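Copper-containing nitrite reductase (Thermus scotoductus, PDB 6HBE) probably reduces nitrite to nitric oxide at copper centres, taking electrons from cytochrome c, as a homotrimer of three-domain subunits. Local coordinates at residues Asp198-Thr212 with Leu242-Val255. Residues are numbered along the deposited sequence; the frame is centred on the assembly and turned at random.
Sequences DYLRIYFLNVGPNLT and LAGPSDSWVIEWRV
Strand 199-208 pairs antiparallel with strand 248-254, the axes 4.7 Å apart at 165°, with backbone bonds running from Asp198-Val255 to Asn206-Ser246. On one face a polar network crosses the pair: Tyr199 OH donates to Glu252 OE2 (2.6 Å) on its anti side, ring and carboxylate planes 66° apart. That hydroxyl also accepts from Arg201 NH1, while Arg201 NE and NH2 grip Tyr203 OH side-on, nearly in the guanidinium plane; Tyr203 OH also hydrogen-bonds Glu137. Glu145 makes a salt bridge with Arg201, and Glu252 OE2 stands 4.2 Å from Arg201 NH1, beyond one; together they probably offset the buried charge. On the other face Leu200 CD1 lies alongside Trp253 CE3 (4.1 Å), whose NE1 bonds Asn83 of the third subunit, while Phe204 CE2, near Trp249, meets Ala243 CB (4.1 Å) of the opposing sheet inside the second cupredoxin beta-sandwich. Asn206 joins both sheets: CG anti to the backbone N (chi1 -180°) turns the amide toward 242-255, and ND2 reaches Ala243 O (2.9 Å) and Leu211 O (2.9 Å); OD1 forms an Asx turn with Gly208 N. The type II turn Gly244-Asp247 sets Pro245 CG against Pro209 O (3.6 Å), Leu211 O also touching the ring, and brings Ser246 beside copper ligand His80.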
ATOM      1  N   ASP C 198      -2.225 -36.027  -7.448  1.00 26.35           N
ATOM      2  CA  ASP C 198      -3.217 -35.754  -6.370  1.00 26.42           C
ATOM      3  C   ASP C 198      -4.208 -34.642  -6.750  1.00 27.63           C
ATOM      4  O   ASP C 198      -3.805 -33.589  -7.325  1.00 26.96           O
ATOM      5  CB  ASP C 198      -2.525 -35.261  -5.076  1.00 26.31           C
ATOM      6  CG  ASP C 198      -2.075 -36.361  -4.167  1.00 29.14           C
ATOM      7  OD1 ASP C 198      -2.458 -37.545  -4.351  1.00 28.54           O
ATOM      8  OD2 ASP C 198      -1.298 -36.018  -3.239  1.00 30.93           O
ATOM      9  N   TYR C 199      -5.475 -34.855  -6.409  1.00 26.76           N
ATOM     10  CA  TYR C 199      -6.486 -33.789  -6.414  1.00 26.84           C
ATOM     11  C   TYR C 199      -6.410 -33.025  -5.078  1.00 26.68           C
ATOM     12  O   TYR C 199      -6.785 -33.561  -4.018  1.00 26.37           O
ATOM     13  CB  TYR C 199      -7.877 -34.389  -6.683  1.00 26.93           C
ATOM     14  CG  TYR C 199      -9.102 -33.562  -6.317  1.00 27.07           C
ATOM     15  CD1 TYR C 199      -9.088 -32.145  -6.287  1.00 27.25           C
ATOM     16  CD2 TYR C 199     -10.325 -34.205  -6.041  1.00 28.34           C
ATOM     17  CE1 TYR C 199     -10.220 -31.426  -5.941  1.00 25.67           C
ATOM     18  CE2 TYR C 199     -11.467 -33.478  -5.700  1.00 27.97           C
ATOM     19  CZ  TYR C 199     -11.419 -32.093  -5.674  1.00 26.78           C
ATOM     20  OH  TYR C 199     -12.564 -31.400  -5.337  1.00 28.60           O
ATOM     21  N   LEU C 200      -5.891 -31.786  -5.130  1.00 25.17           N
ATOM     22  CA  LEU C 200      -5.843 -30.908  -3.952  1.00 23.92           C
ATOM     23  C   LEU C 200      -7.013 -29.931  -3.923  1.00 22.84           C
ATOM     24  O   LEU C 200      -7.397 -29.402  -4.965  1.00 22.07           O
ATOM     25  CB  LEU C 200      -4.522 -30.110  -3.919  1.00 23.37           C
ATOM     26  CG  LEU C 200      -3.218 -30.912  -3.958  1.00 24.78           C
ATOM     27  CD1 LEU C 200      -2.023 -29.978  -3.785  1.00 24.70           C
ATOM     28  CD2 LEU C 200      -3.122 -32.027  -2.913  1.00 25.29           C
ATOM     29  N   ARG C 201      -7.565 -29.679  -2.731  1.00 22.73           N
ATOM     30  CA  ARG C 201      -8.512 -28.554  -2.540  1.00 23.86           C
ATOM     31  C   ARG C 201      -7.954 -27.609  -1.452  1.00 23.41           C
ATOM     32  O   ARG C 201      -7.672 -28.040  -0.337  1.00 23.81           O
ATOM     33  CB  ARG C 201      -9.943 -29.027  -2.240  1.00 24.90           C
ATOM     34  CG  ARG C 201     -11.018 -27.924  -2.378  1.00 24.87           C
ATOM     35  CD  ARG C 201     -12.368 -28.503  -2.794  1.00 27.15           C
ATOM     36  NE  ARG C 201     -13.073 -29.129  -1.676  1.00 28.08           N
ATOM     37  CZ  ARG C 201     -13.832 -30.240  -1.724  1.00 27.03           C
ATOM     38  NH1 ARG C 201     -14.013 -30.942  -2.843  1.00 26.91           N
ATOM     39  NH2 ARG C 201     -14.429 -30.643  -0.609  1.00 27.66           N
ATOM     40  N   ILE C 202      -7.779 -26.325  -1.810  1.00 23.68           N
ATOM     41  CA  ILE C 202      -7.119 -25.322  -0.956  1.00 21.67           C
ATOM     42  C   ILE C 202      -8.230 -24.360  -0.503  1.00 21.33           C
ATOM     43  O   ILE C 202      -9.034 -23.900  -1.322  1.00 20.40           O
ATOM     44  CB  ILE C 202      -5.999 -24.566  -1.716  1.00 23.88           C
ATOM     45  CG1 ILE C 202      -4.924 -25.553  -2.218  1.00 24.04           C
ATOM     46  CG2 ILE C 202      -5.342 -23.494  -0.830  1.00 23.22           C
ATOM     47  CD1 ILE C 202      -4.018 -24.986  -3.292  1.00 26.49           C
ATOM     48  N   TYR C 203      -8.295 -24.107   0.789  1.00 18.43           N
ATOM     49  CA  TYR C 203      -9.236 -23.154   1.391  1.00 18.38           C
ATOM     50  C   TYR C 203      -8.352 -21.990   1.862  1.00 19.68           C
ATOM     51  O   TYR C 203      -7.590 -22.149   2.825  1.00 19.02           O
ATOM     52  CB  TYR C 203      -9.975 -23.813   2.558  1.00 19.53           C
ATOM     53  CG  TYR C 203     -10.854 -25.018   2.190  1.00 20.21           C
ATOM     54  CD1 TYR C 203     -10.291 -26.286   1.965  1.00 22.83           C
ATOM     55  CD2 TYR C 203     -12.236 -24.898   2.111  1.00 21.36           C
ATOM     56  CE1 TYR C 203     -11.086 -27.388   1.650  1.00 23.40           C
ATOM     57  CE2 TYR C 203     -13.053 -25.991   1.790  1.00 22.50           C
ATOM     58  CZ  TYR C 203     -12.464 -27.236   1.547  1.00 24.09           C
ATOM     59  OH  TYR C 203     -13.238 -28.340   1.240  1.00 23.62           O
ATOM     60  N   PHE C 204      -8.447 -20.841   1.181  1.00 19.29           N
ATOM     61  CA  PHE C 204      -7.531 -19.699   1.419  1.00 18.65           C
ATOM     62  C   PHE C 204      -8.288 -18.476   1.922  1.00 19.46           C
ATOM     63  O   PHE C 204      -9.254 -18.056   1.279  1.00 18.22           O
ATOM     64  CB  PHE C 204      -6.809 -19.335   0.118  1.00 18.76           C
ATOM     65  CG  PHE C 204      -5.917 -18.107   0.235  1.00 18.97           C
ATOM     66  CD1 PHE C 204      -4.886 -18.086   1.145  1.00 20.58           C
ATOM     67  CD2 PHE C 204      -6.079 -17.018  -0.610  1.00 20.04           C
ATOM     68  CE1 PHE C 204      -4.060 -16.988   1.268  1.00 21.64           C
ATOM     69  CE2 PHE C 204      -5.220 -15.921  -0.519  1.00 21.51           C
ATOM     70  CZ  PHE C 204      -4.232 -15.904   0.448  1.00 19.53           C
ATOM     71  N   LEU C 205      -7.826 -17.884   3.036  1.00 18.23           N
ATOM     72  CA  LEU C 205      -8.383 -16.640   3.557  1.00 17.54           C
ATOM     73  C   LEU C 205      -7.241 -15.676   3.799  1.00 17.96           C
ATOM     74  O   LEU C 205      -6.308 -15.985   4.550  1.00 18.43           O
ATOM     75  CB  LEU C 205      -9.148 -16.901   4.872  1.00 18.04           C
ATOM     76  CG  LEU C 205      -9.615 -15.696   5.715  1.00 18.54           C
ATOM     77  CD1 LEU C 205     -10.630 -14.867   4.990  1.00 18.75           C
ATOM     78  CD2 LEU C 205     -10.166 -16.098   7.067  1.00 19.82           C
ATOM     79  N   ASN C 206      -7.322 -14.491   3.191  1.00 17.92           N
ATOM     80  CA  ASN C 206      -6.360 -13.394   3.504  1.00 17.17           C
ATOM     81  C   ASN C 206      -7.010 -12.556   4.591  1.00 18.52           C
ATOM     82  O   ASN C 206      -7.975 -11.831   4.296  1.00 19.16           O
ATOM     83  CB  ASN C 206      -6.047 -12.487   2.279  1.00 16.18           C
ATOM     84  CG  ASN C 206      -5.062 -11.374   2.600  1.00 17.18           C
ATOM     85  OD1 ASN C 206      -4.382 -11.390   3.648  1.00 18.12           O
ATOM     86  ND2 ASN C 206      -4.988 -10.356   1.706  1.00 17.87           N
ATOM     87  N   VAL C 207      -6.495 -12.599   5.813  1.00 18.10           N
ATOM     88  CA  VAL C 207      -7.081 -11.760   6.876  1.00 20.46           C
ATOM     89  C   VAL C 207      -6.524 -10.317   6.838  1.00 20.78           C
ATOM     90  O   VAL C 207      -7.086  -9.422   7.446  1.00 19.75           O
ATOM     91  CB  VAL C 207      -6.937 -12.308   8.317  1.00 22.76           C
ATOM     92  CG1 VAL C 207      -7.468 -13.721   8.458  1.00 21.36           C
ATOM     93  CG2 VAL C 207      -5.529 -12.189   8.848  1.00 25.85           C
ATOM     94  N   GLY C 208      -5.437 -10.099   6.128  1.00 19.19           N
ATOM     95  CA  GLY C 208      -4.806  -8.785   6.116  1.00 20.28           C
ATOM     96  C   GLY C 208      -4.058  -8.531   7.444  1.00 19.63           C
ATOM     97  O   GLY C 208      -3.234  -9.364   7.838  1.00 20.62           O
ATOM     98  N   PRO C 209      -4.341  -7.430   8.158  1.00 19.99           N
ATOM     99  CA  PRO C 209      -5.501  -6.578   7.942  1.00 20.36           C
ATOM    100  C   PRO C 209      -5.382  -5.429   6.935  1.00 20.53           C
ATOM    101  O   PRO C 209      -6.427  -4.768   6.658  1.00 21.20           O
ATOM    102  CB  PRO C 209      -5.771  -5.997   9.358  1.00 21.24           C
ATOM    103  CG  PRO C 209      -5.019  -6.857  10.271  1.00 22.23           C
ATOM    104  CD  PRO C 209      -3.774  -7.161   9.494  1.00 21.09           C
ATOM    105  N   ASN C 210      -4.183  -5.155   6.400  1.00 18.40           N
ATOM    106  CA  ASN C 210      -3.984  -4.058   5.421  1.00 18.42           C
ATOM    107  C   ASN C 210      -3.686  -4.436   3.959  1.00 18.24           C
ATOM    108  O   ASN C 210      -4.077  -3.708   3.058  1.00 17.81           O
ATOM    109  CB  ASN C 210      -2.814  -3.171   5.887  1.00 19.06           C
ATOM    110  CG  ASN C 210      -3.195  -2.223   7.007  1.00 19.77           C
ATOM    111  OD1 ASN C 210      -4.310  -1.697   7.043  1.00 22.21           O
ATOM    112  ND2 ASN C 210      -2.271  -1.975   7.903  1.00 19.20           N
ATOM    113  N   LEU C 211      -2.987  -5.549   3.727  1.00 17.82           N
ATOM    114  CA  LEU C 211      -2.362  -5.806   2.401  1.00 19.57           C
ATOM    115  C   LEU C 211      -3.130  -6.835   1.557  1.00 19.79           C
ATOM    116  O   LEU C 211      -3.796  -7.735   2.098  1.00 20.18           O
ATOM    117  CB  LEU C 211      -0.911  -6.218   2.555  1.00 19.78           C
ATOM    118  CG  LEU C 211      -0.102  -5.260   3.412  1.00 21.32           C
ATOM    119  CD1 LEU C 211       1.254  -5.815   3.683  1.00 23.15           C
ATOM    120  CD2 LEU C 211      -0.041  -3.833   2.819  1.00 21.85           C
ATOM    121  N   THR C 212      -3.044  -6.665   0.242  1.00 18.21           N
ATOM    122  CA  THR C 212      -3.716  -7.569  -0.710  1.00 17.99           C
ATOM    123  C   THR C 212      -2.743  -8.716  -1.010  1.00 18.04           C
ATOM    124  O   THR C 212      -1.517  -8.555  -0.864  1.00 17.59           O
ATOM    125  CB  THR C 212      -4.101  -6.741  -1.963  1.00 19.18           C
ATOM    126  OG1 THR C 212      -5.117  -5.782  -1.592  1.00 18.38           O
ATOM    127  CG2 THR C 212      -4.590  -7.601  -3.153  1.00 19.23           C
ATOM    128  N   LEU C 242      -6.516 -13.320  -6.613  1.00 19.51           N
ATOM    129  CA  LEU C 242      -6.498 -11.973  -6.020  1.00 19.65           C
ATOM    130  C   LEU C 242      -7.427 -11.913  -4.760  1.00 18.76           C
ATOM    131  O   LEU C 242      -8.604 -12.277  -4.842  1.00 17.47           O
ATOM    132  CB  LEU C 242      -6.963 -10.949  -7.074  1.00 20.50           C
ATOM    133  CG  LEU C 242      -7.119  -9.508  -6.579  1.00 19.92           C
ATOM    134  CD1 LEU C 242      -5.777  -8.921  -6.161  1.00 20.76           C
ATOM    135  CD2 LEU C 242      -7.773  -8.625  -7.602  1.00 21.92           C
ATOM    136  N   ALA C 243      -6.879 -11.493  -3.616  1.00 17.60           N
ATOM    137  CA  ALA C 243      -7.638 -11.399  -2.346  1.00 17.62           C
ATOM    138  C   ALA C 243      -7.232 -10.194  -1.521  1.00 17.98           C
ATOM    139  O   ALA C 243      -6.090 -10.131  -1.005  1.00 16.63           O
ATOM    140  CB  ALA C 243      -7.468 -12.685  -1.544  1.00 17.88           C
ATOM    141  N   GLY C 244      -8.157  -9.240  -1.361  1.00 18.98           N
ATOM    142  CA  GLY C 244      -7.971  -8.202  -0.370  1.00 18.81           C
ATOM    143  C   GLY C 244      -8.203  -8.693   1.039  1.00 19.29           C
ATOM    144  O   GLY C 244      -8.531  -9.872   1.235  1.00 18.81           O
ATOM    145  N   PRO C 245      -7.993  -7.817   2.051  1.00 18.32           N
ATOM    146  CA  PRO C 245      -8.291  -8.227   3.439  1.00 19.08           C
ATOM    147  C   PRO C 245      -9.731  -8.721   3.659  1.00 18.85           C
ATOM    148  O   PRO C 245     -10.664  -7.987   3.371  1.00 17.89           O
ATOM    149  CB  PRO C 245      -7.970  -6.969   4.252  1.00 19.04           C
ATOM    150  CG  PRO C 245      -6.886  -6.311   3.447  1.00 18.97           C
ATOM    151  CD  PRO C 245      -7.291  -6.524   2.010  1.00 18.91           C
ATOM    152  N   SER C 246      -9.843  -9.937   4.225  1.00 18.06           N
ATOM    153  CA  SER C 246     -11.095 -10.729   4.440  1.00 18.97           C
ATOM    154  C   SER C 246     -11.728 -11.344   3.204  1.00 20.43           C
ATOM    155  O   SER C 246     -12.830 -11.940   3.308  1.00 21.54           O
ATOM    156  CB  SER C 246     -12.157  -9.980   5.294  1.00 20.00           C
ATOM    157  OG  SER C 246     -13.217 -10.867   5.657  1.00 19.50           O
ATOM    158  N   ASP C 247     -11.076 -11.235   2.036  1.00 19.51           N
ATOM    159  CA  ASP C 247     -11.441 -12.028   0.862  1.00 20.35           C
ATOM    160  C   ASP C 247     -10.931 -13.469   1.012  1.00 18.97           C
ATOM    161  O   ASP C 247      -9.912 -13.730   1.648  1.00 18.12           O
ATOM    162  CB  ASP C 247     -10.828 -11.474  -0.449  1.00 19.86           C
ATOM    163  CG  ASP C 247     -11.586 -10.274  -1.049  1.00 23.77           C
ATOM    164  OD1 ASP C 247     -12.856 -10.209  -0.975  1.00 25.39           O
ATOM    165  OD2 ASP C 247     -10.869  -9.442  -1.706  1.00 24.18           O
ATOM    166  N   SER C 248     -11.629 -14.390   0.381  1.00 18.19           N
ATOM    167  CA  SER C 248     -11.285 -15.825   0.434  1.00 19.00           C
ATOM    168  C   SER C 248     -11.556 -16.505  -0.900  1.00 19.32           C
ATOM    169  O   SER C 248     -12.281 -15.953  -1.736  1.00 19.50           O
ATOM    170  CB  SER C 248     -12.111 -16.544   1.510  1.00 19.05           C
ATOM    171  OG  SER C 248     -13.516 -16.611   1.121  1.00 21.00           O
ATOM    172  N   TRP C 249     -10.948 -17.685  -1.074  1.00 19.56           N
ATOM    173  CA  TRP C 249     -11.127 -18.545  -2.233  1.00 19.40           C
ATOM    174  C   TRP C 249     -11.146 -20.014  -1.825  1.00 19.51           C
ATOM    175  O   TRP C 249     -10.469 -20.381  -0.870  1.00 20.36           O
ATOM    176  CB  TRP C 249      -9.971 -18.362  -3.246  1.00 19.97           C
ATOM    177  CG  TRP C 249      -9.912 -17.030  -3.946  1.00 19.75           C
ATOM    178  CD1 TRP C 249      -9.205 -15.905  -3.526  1.00 20.08           C
ATOM    179  CD2 TRP C 249     -10.546 -16.669  -5.172  1.00 19.63           C
ATOM    180  NE1 TRP C 249      -9.381 -14.888  -4.420  1.00 19.67           N
ATOM    181  CE2 TRP C 249     -10.192 -15.318  -5.445  1.00 20.98           C
ATOM    182  CE3 TRP C 249     -11.355 -17.356  -6.095  1.00 21.12           C
ATOM    183  CZ2 TRP C 249     -10.613 -14.642  -6.610  1.00 21.59           C
ATOM    184  CZ3 TRP C 249     -11.804 -16.667  -7.254  1.00 20.94           C
ATOM    185  CH2 TRP C 249     -11.445 -15.317  -7.481  1.00 22.25           C
ATOM    186  N   VAL C 250     -11.918 -20.842  -2.551  1.00 19.11           N
ATOM    187  CA  VAL C 250     -11.624 -22.301  -2.658  1.00 20.21           C
ATOM    188  C   VAL C 250     -11.006 -22.583  -4.046  1.00 19.31           C
ATOM    189  O   VAL C 250     -11.473 -22.059  -5.053  1.00 21.57           O
ATOM    190  CB  VAL C 250     -12.885 -23.166  -2.415  1.00 19.57           C
ATOM    191  CG1 VAL C 250     -12.633 -24.633  -2.707  1.00 20.74           C
ATOM    192  CG2 VAL C 250     -13.331 -23.015  -0.970  1.00 19.22           C
ATOM    193  N   ILE C 251      -9.914 -23.346  -4.079  1.00 19.39           N
ATOM    194  CA  ILE C 251      -9.166 -23.631  -5.308  1.00 19.90           C
ATOM    195  C   ILE C 251      -9.066 -25.177  -5.462  1.00 21.09           C
ATOM    196  O   ILE C 251      -8.729 -25.869  -4.506  1.00 20.99           O
ATOM    197  CB  ILE C 251      -7.762 -22.998  -5.203  1.00 20.65           C
ATOM    198  CG1 ILE C 251      -7.870 -21.453  -5.176  1.00 20.85           C
ATOM    199  CG2 ILE C 251      -6.830 -23.464  -6.317  1.00 21.04           C
ATOM    200  CD1 ILE C 251      -6.638 -20.792  -4.561  1.00 20.83           C
ATOM    201  N   GLU C 252      -9.377 -25.684  -6.656  1.00 21.67           N
ATOM    202  CA  GLU C 252      -9.171 -27.092  -7.029  1.00 22.63           C
ATOM    203  C   GLU C 252      -8.058 -27.181  -8.091  1.00 21.90           C
ATOM    204  O   GLU C 252      -8.111 -26.468  -9.093  1.00 22.28           O
ATOM    205  CB  GLU C 252     -10.484 -27.659  -7.592  1.00 23.34           C
ATOM    206  CG  GLU C 252     -11.622 -27.716  -6.595  1.00 25.91           C
ATOM    207  CD  GLU C 252     -12.890 -28.330  -7.199  1.00 25.99           C
ATOM    208  OE1 GLU C 252     -13.394 -27.820  -8.203  1.00 27.26           O
ATOM    209  OE2 GLU C 252     -13.375 -29.341  -6.662  1.00 30.24           O
ATOM    210  N   TRP C 253      -7.056 -28.031  -7.857  1.00 20.98           N
ATOM    211  CA  TRP C 253      -5.918 -28.187  -8.737  1.00 20.92           C
ATOM    212  C   TRP C 253      -5.379 -29.616  -8.583  1.00 21.83           C
ATOM    213  O   TRP C 253      -5.277 -30.124  -7.467  1.00 23.26           O
ATOM    214  CB  TRP C 253      -4.812 -27.140  -8.362  1.00 21.19           C
ATOM    215  CG  TRP C 253      -3.474 -27.241  -9.104  1.00 20.48           C
ATOM    216  CD1 TRP C 253      -3.249 -27.051 -10.441  1.00 20.97           C
ATOM    217  CD2 TRP C 253      -2.183 -27.474  -8.518  1.00 20.80           C
ATOM    218  NE1 TRP C 253      -1.912 -27.218 -10.729  1.00 20.72           N
ATOM    219  CE2 TRP C 253      -1.242 -27.485  -9.568  1.00 20.93           C
ATOM    220  CE3 TRP C 253      -1.749 -27.767  -7.222  1.00 21.38           C
ATOM    221  CZ2 TRP C 253       0.125 -27.698  -9.348  1.00 20.57           C
ATOM    222  CZ3 TRP C 253      -0.392 -27.977  -7.007  1.00 21.62           C
ATOM    223  CH2 TRP C 253       0.523 -27.958  -8.068  1.00 21.05           C
ATOM    224  N   ARG C 254      -5.031 -30.245  -9.702  1.00 23.75           N
ATOM    225  CA  ARG C 254      -4.280 -31.511  -9.689  1.00 25.48           C
ATOM    226  C   ARG C 254      -2.796 -31.271  -9.785  1.00 24.01           C
ATOM    227  O   ARG C 254      -2.347 -30.488 -10.618  1.00 26.31           O
ATOM    228  CB  ARG C 254      -4.732 -32.428 -10.818  1.00 28.71           C
ATOM    229  CG  ARG C 254      -6.099 -33.022 -10.509  1.00 33.48           C
ATOM    230  CD  ARG C 254      -6.761 -33.641 -11.708  1.00 37.04           C
ATOM    231  NE  ARG C 254      -7.174 -32.649 -12.696  1.00 40.10           N
ATOM    232  CZ  ARG C 254      -8.074 -32.867 -13.654  1.00 43.35           C
ATOM    233  NH1 ARG C 254      -8.682 -34.045 -13.772  1.00 45.56           N
ATOM    234  NH2 ARG C 254      -8.369 -31.900 -14.514  1.00 44.49           N
ATOM    235  N   VAL C 255      -2.035 -31.960  -8.946  1.00 23.78           N
ATOM    236  CA  VAL C 255      -0.582 -31.892  -8.984  1.00 23.65           C
ATOM    237  C   VAL C 255      -0.186 -32.552 -10.333  1.00 25.44           C
ATOM    238  O   VAL C 255      -0.614 -33.700 -10.596  1.00 27.09           O
ATOM    239  CB  VAL C 255       0.085 -32.630  -7.805  1.00 24.05           C
ATOM    240  CG1 VAL C 255       1.595 -32.505  -7.877  1.00 23.49           C
ATOM    241  CG2 VAL C 255      -0.361 -32.098  -6.441  1.00 25.35           C
TER